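Local coordinates for glucosamine--fructose-6-phosphate aminotransferase [isomerizing] (Francisella tularensis subsp. tularensis, PDB 3TBF), which probably makes glucosamine 6-phosphate from fructose 6-phosphate, with glutamine as the nitrogen donor, its C-terminal part carrying two sugar-isomerase (SIS) domains, at residues A[27-32]-A[170-175]; A[49-54]-A[131-136]; A[208-213]-A[337-342]. All blocks are in the same frame, centred on the assembly; numbering follows the deposited sequence.

Interaction 1 (A[27-32]-A[170-175]); sequences NTILAS and QLVALA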
ATOM      1  N   ASN A  27      29.545  -7.089   5.555  1.00 15.39           N
ATOM      2  CA  ASN A  27      30.177  -6.967   4.254  1.00 15.77           C
ATOM      3  C   ASN A  27      29.590  -5.829   3.414  1.00 16.81           C
ATOM      4  O   ASN A  27      30.316  -5.072   2.800  1.00 18.31           O
ATOM      5  CB  ASN A  27      30.123  -8.296   3.512  1.00 15.91           C
ATOM      6  CG  ASN A  27      31.165  -9.349   4.063  1.00 19.24           C
ATOM      7  OD1 ASN A  27      32.127  -9.013   4.769  1.00 21.56           O
ATOM      8  ND2 ASN A  27      30.938 -10.607   3.746  1.00 22.36           N
ATOM      9  N   THR A  28      28.286  -5.638   3.444  1.00 16.57           N
ATOM     10  CA  THR A  28      27.705  -4.546   2.695  1.00 16.36           C
ATOM     11  C   THR A  28      28.193  -3.179   3.193  1.00 18.06           C
ATOM     12  O   THR A  28      28.498  -2.298   2.394  1.00 19.38           O
ATOM     13  CB  THR A  28      26.196  -4.585   2.758  1.00 14.80           C
ATOM     14  OG1 THR A  28      25.759  -5.877   2.322  1.00 13.39           O
ATOM     15  CG2 THR A  28      25.616  -3.524   1.875  1.00 11.27           C
ATOM     16  N   ILE A  29      28.253  -2.993   4.496  1.00 18.84           N
ATOM     17  CA  ILE A  29      28.723  -1.715   5.029  1.00 20.97           C
ATOM     18  C   ILE A  29      30.212  -1.460   4.687  1.00 22.34           C
ATOM     19  O   ILE A  29      30.623  -0.387   4.238  1.00 22.00           O
ATOM     20  CB  ILE A  29      28.633  -1.680   6.557  1.00 20.54           C
ATOM     21  CG1 ILE A  29      27.196  -1.672   7.004  1.00 20.12           C
ATOM     22  CG2 ILE A  29      29.322  -0.455   7.116  1.00 20.54           C
ATOM     23  CD1 ILE A  29      27.012  -1.893   8.504  1.00 17.38           C
ATOM     24  N   LEU A  30      30.997  -2.480   4.921  1.00 24.05           N
ATOM     25  CA  LEU A  30      32.430  -2.434   4.691  1.00 25.70           C
ATOM     26  C   LEU A  30      32.750  -1.910   3.294  1.00 26.19           C
ATOM     27  O   LEU A  30      33.649  -1.123   3.126  1.00 27.44           O
ATOM     28  CB  LEU A  30      33.027  -3.829   4.908  1.00 25.90           C
ATOM     29  CG  LEU A  30      34.312  -4.013   5.727  1.00 31.34           C
ATOM     30  CD1 LEU A  30      35.413  -3.003   5.313  1.00 34.32           C
ATOM     31  CD2 LEU A  30      34.025  -3.905   7.233  1.00 34.78           C
ATOM     32  N   ALA A  31      32.004  -2.323   2.283  1.00 27.00           N
ATOM     33  CA  ALA A  31      32.344  -1.960   0.910  1.00 27.65           C
ATOM     34  C   ALA A  31      32.151  -0.468   0.609  1.00 28.70           C
ATOM     35  O   ALA A  31      32.607   0.017  -0.436  1.00 29.21           O
ATOM     36  CB  ALA A  31      31.550  -2.821  -0.103  1.00 26.43           C
ATOM     37  N   SER A  32      31.482   0.264   1.493  1.00 29.35           N
ATOM     38  CA  SER A  32      31.271   1.685   1.261  1.00 30.54           C
ATOM     39  C   SER A  32      32.114   2.578   2.162  1.00 31.69           C
ATOM     40  O   SER A  32      32.038   3.794   2.086  1.00 32.06           O
ATOM     41  CB  SER A  32      29.797   1.998   1.438  1.00 30.71           C
ATOM     42  OG  SER A  32      29.438   1.878   2.808  1.00 31.19           O
ATOM     43  N   GLN A 170      19.616  -5.088   1.491  1.00  9.91           N
ATOM     44  CA  GLN A 170      19.028  -3.957   0.757  1.00  9.57           C
ATOM     45  C   GLN A 170      18.700  -2.822   1.695  1.00  9.58           C
ATOM     46  O   GLN A 170      19.000  -1.673   1.398  1.00  9.65           O
ATOM     47  CB  GLN A 170      17.832  -4.362  -0.060  1.00 10.67           C
ATOM     48  CG  GLN A 170      18.206  -5.201  -1.274  1.00 10.88           C
ATOM     49  CD  GLN A 170      17.009  -5.967  -1.816  1.00 12.86           C
ATOM     50  OE1 GLN A 170      15.899  -5.818  -1.320  1.00 15.00           O
ATOM     51  NE2 GLN A 170      17.220  -6.750  -2.863  1.00 11.97           N
ATOM     52  N   LEU A 171      18.152  -3.130   2.854  1.00 10.91           N
ATOM     53  CA  LEU A 171      17.954  -2.112   3.882  1.00 11.71           C
ATOM     54  C   LEU A 171      19.261  -1.419   4.248  1.00 11.58           C
ATOM     55  O   LEU A 171      19.352  -0.221   4.272  1.00 11.54           O
ATOM     56  CB  LEU A 171      17.367  -2.740   5.127  1.00 13.22           C
ATOM     57  CG  LEU A 171      15.843  -2.737   5.457  1.00 14.68           C
ATOM     58  CD1 LEU A 171      14.936  -2.163   4.414  1.00 12.92           C
ATOM     59  CD2 LEU A 171      15.384  -4.106   5.871  1.00 15.74           C
ATOM     60  N   VAL A 172      20.299  -2.170   4.526  1.00 11.67           N
ATOM     61  CA  VAL A 172      21.534  -1.546   4.901  1.00 11.92           C
ATOM     62  C   VAL A 172      22.064  -0.646   3.770  1.00 12.37           C
ATOM     63  O   VAL A 172      22.462   0.489   4.024  1.00 12.55           O
ATOM     64  CB  VAL A 172      22.576  -2.594   5.346  1.00 13.12           C
ATOM     65  CG1 VAL A 172      23.962  -2.010   5.412  1.00 14.49           C
ATOM     66  CG2 VAL A 172      22.230  -3.135   6.704  1.00 10.43           C
ATOM     67  N   ALA A 173      22.042  -1.120   2.521  1.00 11.57           N
ATOM     68  CA  ALA A 173      22.498  -0.282   1.416  1.00 10.41           C
ATOM     69  C   ALA A 173      21.704   1.024   1.381  1.00 11.00           C
ATOM     70  O   ALA A 173      22.263   2.095   1.119  1.00 10.82           O
ATOM     71  CB  ALA A 173      22.388  -1.027   0.103  1.00  9.52           C
ATOM     72  N   LEU A 174      20.392   0.945   1.595  1.00 11.80           N
ATOM     73  CA  LEU A 174      19.546   2.138   1.521  1.00 11.10           C
ATOM     74  C   LEU A 174      19.860   3.099   2.649  1.00 11.71           C
ATOM     75  O   LEU A 174      19.777   4.293   2.435  1.00 12.18           O
ATOM     76  CB  LEU A 174      18.062   1.770   1.509  1.00 11.48           C
ATOM     77  CG  LEU A 174      17.510   1.243   0.165  1.00 11.86           C
ATOM     78  CD1 LEU A 174      16.261   0.335   0.331  1.00 11.01           C
ATOM     79  CD2 LEU A 174      17.212   2.356  -0.800  1.00 11.77           C
ATOM     80  N   ALA A 175      20.211   2.585   3.837  1.00 11.39           N
ATOM     81  CA  ALA A 175      20.657   3.418   4.962  1.00 12.72           C
ATOM     82  C   ALA A 175      21.940   4.148   4.649  1.00 12.61           C
ATOM     83  O   ALA A 175      22.087   5.309   5.013  1.00 13.54           O
ATOM     84  CB  ALA A 175      20.911   2.590   6.231  1.00 11.26           C
TER

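Interaction 2 (A[49-54]-A[131-136]); sequences ELFEKT and GSMCIC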
ATOM      1  N   GLU A  49      27.778  13.983  -9.044  1.00 39.44           N
ATOM      2  CA  GLU A  49      27.131  14.984  -9.874  1.00 40.19           C
ATOM      3  C   GLU A  49      25.638  14.655  -9.931  1.00 38.43           C
ATOM      4  O   GLU A  49      24.785  15.509  -9.812  1.00 38.23           O
ATOM      5  CB  GLU A  49      27.776  14.983 -11.258  1.00 41.23           C
ATOM      6  CG  GLU A  49      27.020  15.739 -12.335  1.00 46.46           C
ATOM      7  CD  GLU A  49      27.018  15.000 -13.700  1.00 52.97           C
ATOM      8  OE1 GLU A  49      28.127  14.592 -14.157  1.00 57.81           O
ATOM      9  OE2 GLU A  49      25.917  14.844 -14.314  1.00 54.08           O
ATOM     10  N   LEU A  50      25.344  13.379 -10.056  1.00 36.55           N
ATOM     11  CA  LEU A  50      23.983  12.893 -10.158  1.00 35.35           C
ATOM     12  C   LEU A  50      23.183  13.144  -8.860  1.00 33.67           C
ATOM     13  O   LEU A  50      21.989  13.455  -8.879  1.00 32.70           O
ATOM     14  CB  LEU A  50      24.083  11.414 -10.436  1.00 35.20           C
ATOM     15  CG  LEU A  50      22.948  10.717 -11.138  1.00 38.17           C
ATOM     16  CD1 LEU A  50      23.362  10.432 -12.598  1.00 42.26           C
ATOM     17  CD2 LEU A  50      22.660   9.431 -10.386  1.00 39.11           C
ATOM     18  N   PHE A  51      23.851  13.033  -7.726  1.00 31.54           N
ATOM     19  CA  PHE A  51      23.211  13.279  -6.456  1.00 31.19           C
ATOM     20  C   PHE A  51      23.037  14.781  -6.184  1.00 32.24           C
ATOM     21  O   PHE A  51      22.132  15.180  -5.448  1.00 31.52           O
ATOM     22  CB  PHE A  51      24.017  12.662  -5.313  1.00 30.68           C
ATOM     23  CG  PHE A  51      24.057  11.143  -5.297  1.00 30.46           C
ATOM     24  CD1 PHE A  51      23.090  10.372  -5.927  1.00 27.91           C
ATOM     25  CD2 PHE A  51      25.062  10.485  -4.579  1.00 30.85           C
ATOM     26  CE1 PHE A  51      23.133   8.988  -5.867  1.00 28.29           C
ATOM     27  CE2 PHE A  51      25.099   9.092  -4.519  1.00 30.79           C
ATOM     28  CZ  PHE A  51      24.125   8.350  -5.156  1.00 29.44           C
ATOM     29  N   GLU A  52      23.922  15.611  -6.736  1.00 33.56           N
ATOM     30  CA  GLU A  52      23.823  17.060  -6.564  1.00 34.47           C
ATOM     31  C   GLU A  52      22.613  17.556  -7.316  1.00 33.35           C
ATOM     32  O   GLU A  52      21.979  18.488  -6.889  1.00 34.94           O
ATOM     33  CB  GLU A  52      25.061  17.768  -7.088  1.00 35.45           C
ATOM     34  CG  GLU A  52      26.321  17.380  -6.349  1.00 40.11           C
ATOM     35  CD  GLU A  52      27.573  18.200  -6.741  1.00 45.67           C
ATOM     36  OE1 GLU A  52      27.773  18.497  -7.957  1.00 49.52           O
ATOM     37  OE2 GLU A  52      28.366  18.513  -5.817  1.00 47.65           O
ATOM     38  N   LYS A  53      22.289  16.918  -8.428  1.00 31.92           N
ATOM     39  CA  LYS A  53      21.091  17.263  -9.212  1.00 31.17           C
ATOM     40  C   LYS A  53      19.769  16.669  -8.695  1.00 28.57           C
ATOM     41  O   LYS A  53      18.716  17.054  -9.153  1.00 29.22           O
ATOM     42  CB  LYS A  53      21.243  16.751 -10.638  1.00 31.91           C
ATOM     43  CG  LYS A  53      22.421  17.272 -11.431  1.00 35.88           C
ATOM     44  CD  LYS A  53      22.501  16.476 -12.756  1.00 40.77           C
ATOM     45  CE  LYS A  53      23.637  16.968 -13.700  1.00 44.67           C
ATOM     46  NZ  LYS A  53      23.693  16.200 -15.003  1.00 44.18           N
ATOM     47  N   THR A  54      19.826  15.715  -7.780  1.00 26.32           N
ATOM     48  CA  THR A  54      18.660  14.985  -7.343  1.00 24.08           C
ATOM     49  C   THR A  54      17.862  15.825  -6.422  1.00 24.10           C
ATOM     50  O   THR A  54      18.419  16.384  -5.483  1.00 23.41           O
ATOM     51  CB  THR A  54      19.051  13.727  -6.600  1.00 23.27           C
ATOM     52  OG1 THR A  54      19.664  12.838  -7.524  1.00 24.69           O
ATOM     53  CG2 THR A  54      17.846  13.054  -5.908  1.00 19.77           C
ATOM     54  N   GLY A 131      18.701  10.740 -13.778  1.00 26.55           N
ATOM     55  CA  GLY A 131      19.505   9.524 -13.910  1.00 26.21           C
ATOM     56  C   GLY A 131      18.933   8.340 -13.151  1.00 24.54           C
ATOM     57  O   GLY A 131      17.830   8.417 -12.619  1.00 24.70           O
ATOM     58  N   SER A 132      19.683   7.248 -13.111  1.00 22.90           N
ATOM     59  CA  SER A 132      19.232   6.018 -12.459  1.00 21.57           C
ATOM     60  C   SER A 132      20.310   5.389 -11.571  1.00 20.84           C
ATOM     61  O   SER A 132      21.519   5.525 -11.815  1.00 19.38           O
ATOM     62  CB  SER A 132      18.786   4.994 -13.501  1.00 21.35           C
ATOM     63  OG  SER A 132      19.800   4.809 -14.475  1.00 22.86           O
HETATM   64  N   MSE A 133      19.849   4.693 -10.538  1.00 20.26           N
HETATM   65  CA  MSE A 133      20.724   3.973  -9.640  1.00 19.63           C
HETATM   66  C   MSE A 133      20.085   2.655  -9.334  1.00 19.56           C
HETATM   67  O   MSE A 133      18.922   2.599  -9.070  1.00 21.07           O
HETATM   68  CB  MSE A 133      20.931   4.731  -8.340  1.00 19.67           C
HETATM   69  CG  MSE A 133      21.749   3.924  -7.318  1.00 19.45           C
HETATM   70 SE   MSE A 133      22.157   4.937  -5.720  0.60 25.70          SE
HETATM   71  CE  MSE A 133      20.437   4.682  -4.720  1.00 18.78           C
ATOM     72  N   CYS A 134      20.862   1.599  -9.340  1.00 20.09           N
ATOM     73  CA  CYS A 134      20.378   0.299  -8.971  1.00 21.18           C
ATOM     74  C   CYS A 134      20.938  -0.133  -7.645  1.00 19.23           C
ATOM     75  O   CYS A 134      22.136  -0.055  -7.429  1.00 18.42           O
ATOM     76  CB  CYS A 134      20.821  -0.751  -9.989  1.00 22.71           C
ATOM     77  SG  CYS A 134      20.059  -2.338  -9.498  1.00 33.69           S
ATOM     78  N   ILE A 135      20.084  -0.617  -6.761  1.00 18.21           N
ATOM     79  CA  ILE A 135      20.559  -1.347  -5.580  1.00 17.58           C
ATOM     80  C   ILE A 135      20.432  -2.828  -5.886  1.00 19.52           C
ATOM     81  O   ILE A 135      19.330  -3.377  -5.851  1.00 18.29           O
ATOM     82  CB  ILE A 135      19.740  -1.042  -4.357  1.00 16.68           C
ATOM     83  CG1 ILE A 135      19.714   0.456  -4.156  1.00 17.46           C
ATOM     84  CG2 ILE A 135      20.224  -1.810  -3.122  1.00 11.35           C
ATOM     85  CD1 ILE A 135      20.082   0.837  -2.914  1.00 19.42           C
ATOM     86  N   CYS A 136      21.553  -3.474  -6.226  1.00 21.25           N
ATOM     87  CA  CYS A 136      21.463  -4.850  -6.785  1.00 23.58           C
ATOM     88  C   CYS A 136      22.492  -5.742  -6.145  1.00 22.08           C
ATOM     89  O   CYS A 136      23.439  -5.253  -5.580  1.00 21.13           O
ATOM     90  CB  CYS A 136      21.559  -4.852  -8.333  1.00 24.29           C
ATOM     91  SG  CYS A 136      21.582  -6.564  -9.197  1.00 36.35           S
TER

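Interaction 3 (A[208-213]-A[337-342]); sequences MGALKL and PVVFTI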
HETATM    1  N   MSE A 208      22.977 -10.630  15.600  1.00 18.99           N
HETATM    2  CA  MSE A 208      23.379 -11.857  16.258  1.00 19.81           C
HETATM    3  C   MSE A 208      22.540 -12.137  17.507  1.00 20.22           C
HETATM    4  O   MSE A 208      22.087 -13.270  17.701  1.00 20.61           O
HETATM    5  CB  MSE A 208      24.856 -11.789  16.571  1.00 20.44           C
HETATM    6  CG  MSE A 208      25.380 -13.033  17.199  1.00 22.83           C
HETATM    7 SE   MSE A 208      25.448 -14.512  15.904  0.60 25.70          SE
HETATM    8  CE  MSE A 208      26.886 -14.027  14.588  1.00 24.07           C
ATOM      9  N   GLY A 209      22.302 -11.109  18.324  1.00 20.37           N
ATOM     10  CA  GLY A 209      21.371 -11.195  19.466  1.00 19.62           C
ATOM     11  C   GLY A 209      19.989 -11.656  19.057  1.00 19.95           C
ATOM     12  O   GLY A 209      19.313 -12.428  19.770  1.00 20.06           O
ATOM     13  N   ALA A 210      19.547 -11.148  17.910  1.00 19.02           N
ATOM     14  CA  ALA A 210      18.206 -11.431  17.409  1.00 17.88           C
ATOM     15  C   ALA A 210      18.136 -12.927  17.108  1.00 17.70           C
ATOM     16  O   ALA A 210      17.160 -13.565  17.436  1.00 17.02           O
ATOM     17  CB  ALA A 210      17.919 -10.606  16.152  1.00 16.47           C
ATOM     18  N   LEU A 211      19.194 -13.461  16.503  1.00 16.60           N
ATOM     19  CA  LEU A 211      19.298 -14.876  16.161  1.00 17.41           C
ATOM     20  C   LEU A 211      19.260 -15.804  17.410  1.00 18.60           C
ATOM     21  O   LEU A 211      18.922 -16.992  17.335  1.00 18.39           O
ATOM     22  CB  LEU A 211      20.606 -15.111  15.392  1.00 16.48           C
ATOM     23  CG  LEU A 211      20.669 -14.526  13.976  1.00 16.78           C
ATOM     24  CD1 LEU A 211      22.119 -14.521  13.402  1.00 14.05           C
ATOM     25  CD2 LEU A 211      19.751 -15.277  13.073  1.00 10.48           C
ATOM     26  N   LYS A 212      19.563 -15.253  18.554  1.00 19.14           N
ATOM     27  CA  LYS A 212      19.392 -16.026  19.770  1.00 22.31           C
ATOM     28  C   LYS A 212      17.981 -16.422  20.063  1.00 23.32           C
ATOM     29  O   LYS A 212      17.784 -17.352  20.835  1.00 24.83           O
ATOM     30  CB  LYS A 212      19.881 -15.258  20.994  1.00 23.41           C
ATOM     31  CG  LYS A 212      21.158 -15.765  21.544  1.00 26.64           C
ATOM     32  CD  LYS A 212      22.326 -15.594  20.571  1.00 30.86           C
ATOM     33  CE  LYS A 212      23.640 -15.279  21.346  1.00 32.85           C
ATOM     34  NZ  LYS A 212      24.459 -16.470  21.519  1.00 32.42           N
ATOM     35  N   LEU A 213      16.999 -15.725  19.476  1.00 22.61           N
ATOM     36  CA  LEU A 213      15.607 -16.034  19.765  1.00 22.42           C
ATOM     37  C   LEU A 213      15.115 -17.264  19.024  1.00 21.96           C
ATOM     38  O   LEU A 213      13.949 -17.666  19.162  1.00 21.82           O
ATOM     39  CB  LEU A 213      14.725 -14.842  19.433  1.00 22.57           C
ATOM     40  CG  LEU A 213      15.059 -13.520  20.101  1.00 23.77           C
ATOM     41  CD1 LEU A 213      14.005 -12.523  19.640  1.00 24.78           C
ATOM     42  CD2 LEU A 213      15.065 -13.638  21.653  1.00 25.02           C
ATOM     43  N   PRO A 337      14.881  -1.496  12.257  1.00 15.42           N
ATOM     44  CA  PRO A 337      14.136  -2.179  11.189  1.00 14.36           C
ATOM     45  C   PRO A 337      14.765  -3.488  10.694  1.00 14.18           C
ATOM     46  O   PRO A 337      14.062  -4.465  10.403  1.00 14.34           O
ATOM     47  CB  PRO A 337      14.130  -1.142  10.058  1.00 14.45           C
ATOM     48  CG  PRO A 337      14.147   0.201  10.855  1.00 15.97           C
ATOM     49  CD  PRO A 337      15.162  -0.085  11.934  1.00 15.26           C
ATOM     50  N   VAL A 338      16.086  -3.496  10.579  1.00 13.68           N
ATOM     51  CA  VAL A 338      16.819  -4.698  10.236  1.00 12.36           C
ATOM     52  C   VAL A 338      16.728  -5.737  11.373  1.00 13.21           C
ATOM     53  O   VAL A 338      16.420  -6.881  11.122  1.00 12.79           O
ATOM     54  CB  VAL A 338      18.311  -4.392   9.976  1.00 12.24           C
ATOM     55  CG1 VAL A 338      19.051  -5.691   9.635  1.00  9.18           C
ATOM     56  CG2 VAL A 338      18.481  -3.338   8.895  1.00  7.66           C
ATOM     57  N   VAL A 339      16.994  -5.330  12.611  1.00 14.13           N
ATOM     58  CA  VAL A 339      17.004  -6.285  13.723  1.00 14.45           C
ATOM     59  C   VAL A 339      15.642  -6.970  13.911  1.00 15.64           C
ATOM     60  O   VAL A 339      15.547  -8.188  14.055  1.00 15.86           O
ATOM     61  CB  VAL A 339      17.494  -5.656  14.996  1.00 15.17           C
ATOM     62  CG1 VAL A 339      17.460  -6.675  16.205  1.00 14.90           C
ATOM     63  CG2 VAL A 339      18.943  -5.136  14.805  1.00 11.72           C
ATOM     64  N   PHE A 340      14.569  -6.212  13.781  1.00 16.41           N
ATOM     65  CA  PHE A 340      13.272  -6.779  14.059  1.00 16.18           C
ATOM     66  C   PHE A 340      12.856  -7.694  12.931  1.00 15.99           C
ATOM     67  O   PHE A 340      11.923  -8.468  13.144  1.00 17.78           O
ATOM     68  CB  PHE A 340      12.256  -5.696  14.252  1.00 15.93           C
ATOM     69  CG  PHE A 340      12.197  -5.186  15.625  1.00 20.23           C
ATOM     70  CD1 PHE A 340      11.862  -6.044  16.667  1.00 22.73           C
ATOM     71  CD2 PHE A 340      12.406  -3.854  15.892  1.00 18.92           C
ATOM     72  CE1 PHE A 340      11.771  -5.582  17.953  1.00 25.10           C
ATOM     73  CE2 PHE A 340      12.323  -3.394  17.163  1.00 22.49           C
ATOM     74  CZ  PHE A 340      12.016  -4.256  18.213  1.00 24.91           C
ATOM     75  N   THR A 341      13.485  -7.581  11.746  1.00 13.28           N
ATOM     76  CA  THR A 341      13.200  -8.489  10.638  1.00 13.19           C
ATOM     77  C   THR A 341      13.566  -9.930  10.944  1.00 13.89           C
ATOM     78  O   THR A 341      12.854 -10.852  10.551  1.00 14.14           O
ATOM     79  CB  THR A 341      13.904  -8.069   9.314  1.00 13.03           C
ATOM     80  OG1 THR A 341      13.394  -6.812   8.902  1.00 13.98           O
ATOM     81  CG2 THR A 341      13.577  -8.977   8.179  1.00 10.61           C
ATOM     82  N   ILE A 342      14.650 -10.129  11.699  1.00 15.28           N
ATOM     83  CA  ILE A 342      15.183 -11.442  11.914  1.00 15.47           C
ATOM     84  C   ILE A 342      14.184 -12.423  12.581  1.00 15.87           C
ATOM     85  O   ILE A 342      14.022 -13.534  12.117  1.00 15.78           O
ATOM     86  CB  ILE A 342      16.468 -11.363  12.720  1.00 16.87           C
ATOM     87  CG1 ILE A 342      17.536 -10.422  12.086  1.00 19.86           C
ATOM     88  CG2 ILE A 342      17.044 -12.727  12.924  1.00 15.48           C
ATOM     89  CD1 ILE A 342      17.855 -10.542  10.592  1.00 18.17           C
TER

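Interaction 1 (A[27-32]-A[170-175])
Val-172 and Ile-29 meet through branches that their first torsions throw into the gap between two helices. In Val-172, CG1 lies opposite the backbone N across the CA-CB bond (chi1 166°) and reaches out toward residues 27-32. In Ile-29 it is CG1 that stands beside the backbone N, with chi1 at -68°, and this carries the longer branch nearer to the other helix than the CB direction alone would suggest. The two CG1 atoms of Ile-29 and Val-172 come within 3.6 Å of each other, the closest approach of the contact, and the two side chains cross at about a right angle.

The same Val-172 methyl also receives Thr-28. The apolar branch of that threonine reaches across the gap, Thr-28 CG2 lying 4.2 Å from Val-172 CG1. Thr-28 CG2 also stands 4.4 Å from Ala-173 CB, so the threonine methyl rests between a valine and an alanine on successive positions of helix 165-184. Its hydroxyl is spoken for: Thr-28 OG1 hydrogen-bonds to the carbonyl of Ala-24, one turn back, and to the backbone N of Lys-154. A turn further on, Ile-29 O accepts both Ser-32 N and Ser-32 OG, the hydroxyl at 2.9 Å from Ile-29 O and tilted 15° from the carbonyl plane.

Phe-151 of strand 149-152 touches both Thr-28 and Ala-173, tying this helix pair to the first SIS sheet. No hydrogen bond or charge spans the two segments. Cohesion between them is therefore van der Waals and hydrophobic, made by buried methyl and methylene groups, while the hydroxyls of Thr-28 and Ser-32 are bonded to backbone atoms of their own stretch of chain, Thr-28 OG1 also to Lys-154 N.

Interaction 2 (A[49-54]-A[131-136])
Helix 47-52 comes up to strand 129-136 near Gly-131, with the CA atoms of Leu-50 and Gly-131 6.7 Å apart and no hydrogen bond between the two segments. Leu-50 points at the strand, and its CD1 lies 4.2 Å from CA of Gly-131, so a leucine methyl rests against bare backbone. The other methyl, Leu-50 CD2, sits 4.3 Å from Ser-132 O.

Phe-51 and selenomethionine Met-133 make the second half of the contact, a Met-aromatic pair. The Met-133 chain runs out extended, CG anti to the backbone N, and bends only at chi3 (82°). Met-133 SE arrives at the rim of the ring, 4.0 Å from Phe-51 CZ, and sits 84° off the ring normal. The selenium thus lies close to the ring plane, beside the C-H groups of CE1 and CZ, and not over the aromatic face. On the helix side, Thr-54 OG1 bonds back to Leu-50 O at 2.8 Å.

In the first SIS domain, strand 129-136 runs between parallel strands 103-109 and 149-152, bonded through its backbone to Phe-105 and Ile-149. Leu-50 also reaches Leu-104 and Ile-149 on those strands, while Phe-51 packs on Val-180, Ile-181 and Leu-184 of helix 165-184, whose Phe-177 touches Met-133.

Interaction 3 (A[208-213]-A[337-342])
Helix 203-211 approaches an early turn of helix 335-355 at Ala-210, with the CA atoms of Ala-210 and Ile-342 6.3 Å apart. Ala-210 turns its methyl straight into this gap. There it meets two residues spaced three apart on the facing helix: Ala-210 CB is 3.8 Å from Ile-342 CB and 4.0 Å from Val-339 CG1. Since alanine carries nothing beyond CB, the branch point of the isoleucine can come right up to it.

Ile-342 presents both branches from CB. With chi1 at -55°, its CG2 lies anti to the backbone N and its CG1 beside it, and Ala-210 CB is near both. CG2 goes on to meet Leu-211, whose end bends closer than its CB direction suggests and places Leu-211 CD2 3.7 Å from Ile-342 CG2. Helix 335-355 follows the last strand, 324-328, of the second SIS domain's five-stranded parallel sheet, an alpha/beta fold with strand order 2-1-3-4-5. Helix 203-211, by contrast, precedes the first strand of that sheet, 229-234, so the contact joins a helix that comes before the sheet in the chain to the one that follows its last strand.

Within helix 335-355, Thr-341 OG1 hydrogen-bonds to Pro-337 O at 2.9 Å in the carbonyl plane. Val-207 adds a further contact to Ile-342 from helix 203-211, and Thr-168 of helix 165-184 touches the same isoleucine, while Pro-22 of helix 21-30 packs against Leu-211.

From the N terminus, helix 21-30 opens interaction 1, whose loop closes only at helix 165-184, after the first SIS sheet has been completed. Interaction 2 opens and closes within that span, joining helix 47-52 to strand 129-136. The two touch where Ala-173 and Leu-174 pack on Ile-135, so helix 165-184 bridges them. Interaction 3 comes afterwards in series, its loop taking in the second sheet between helices 203-211 and 335-355. It meets interaction 1 through Leu-171 and Val-338, their centres about 17 Å apart. Interactions 2 and 3 lie on opposite sides of the chain's centre, with nearest atoms about 12 Å apart.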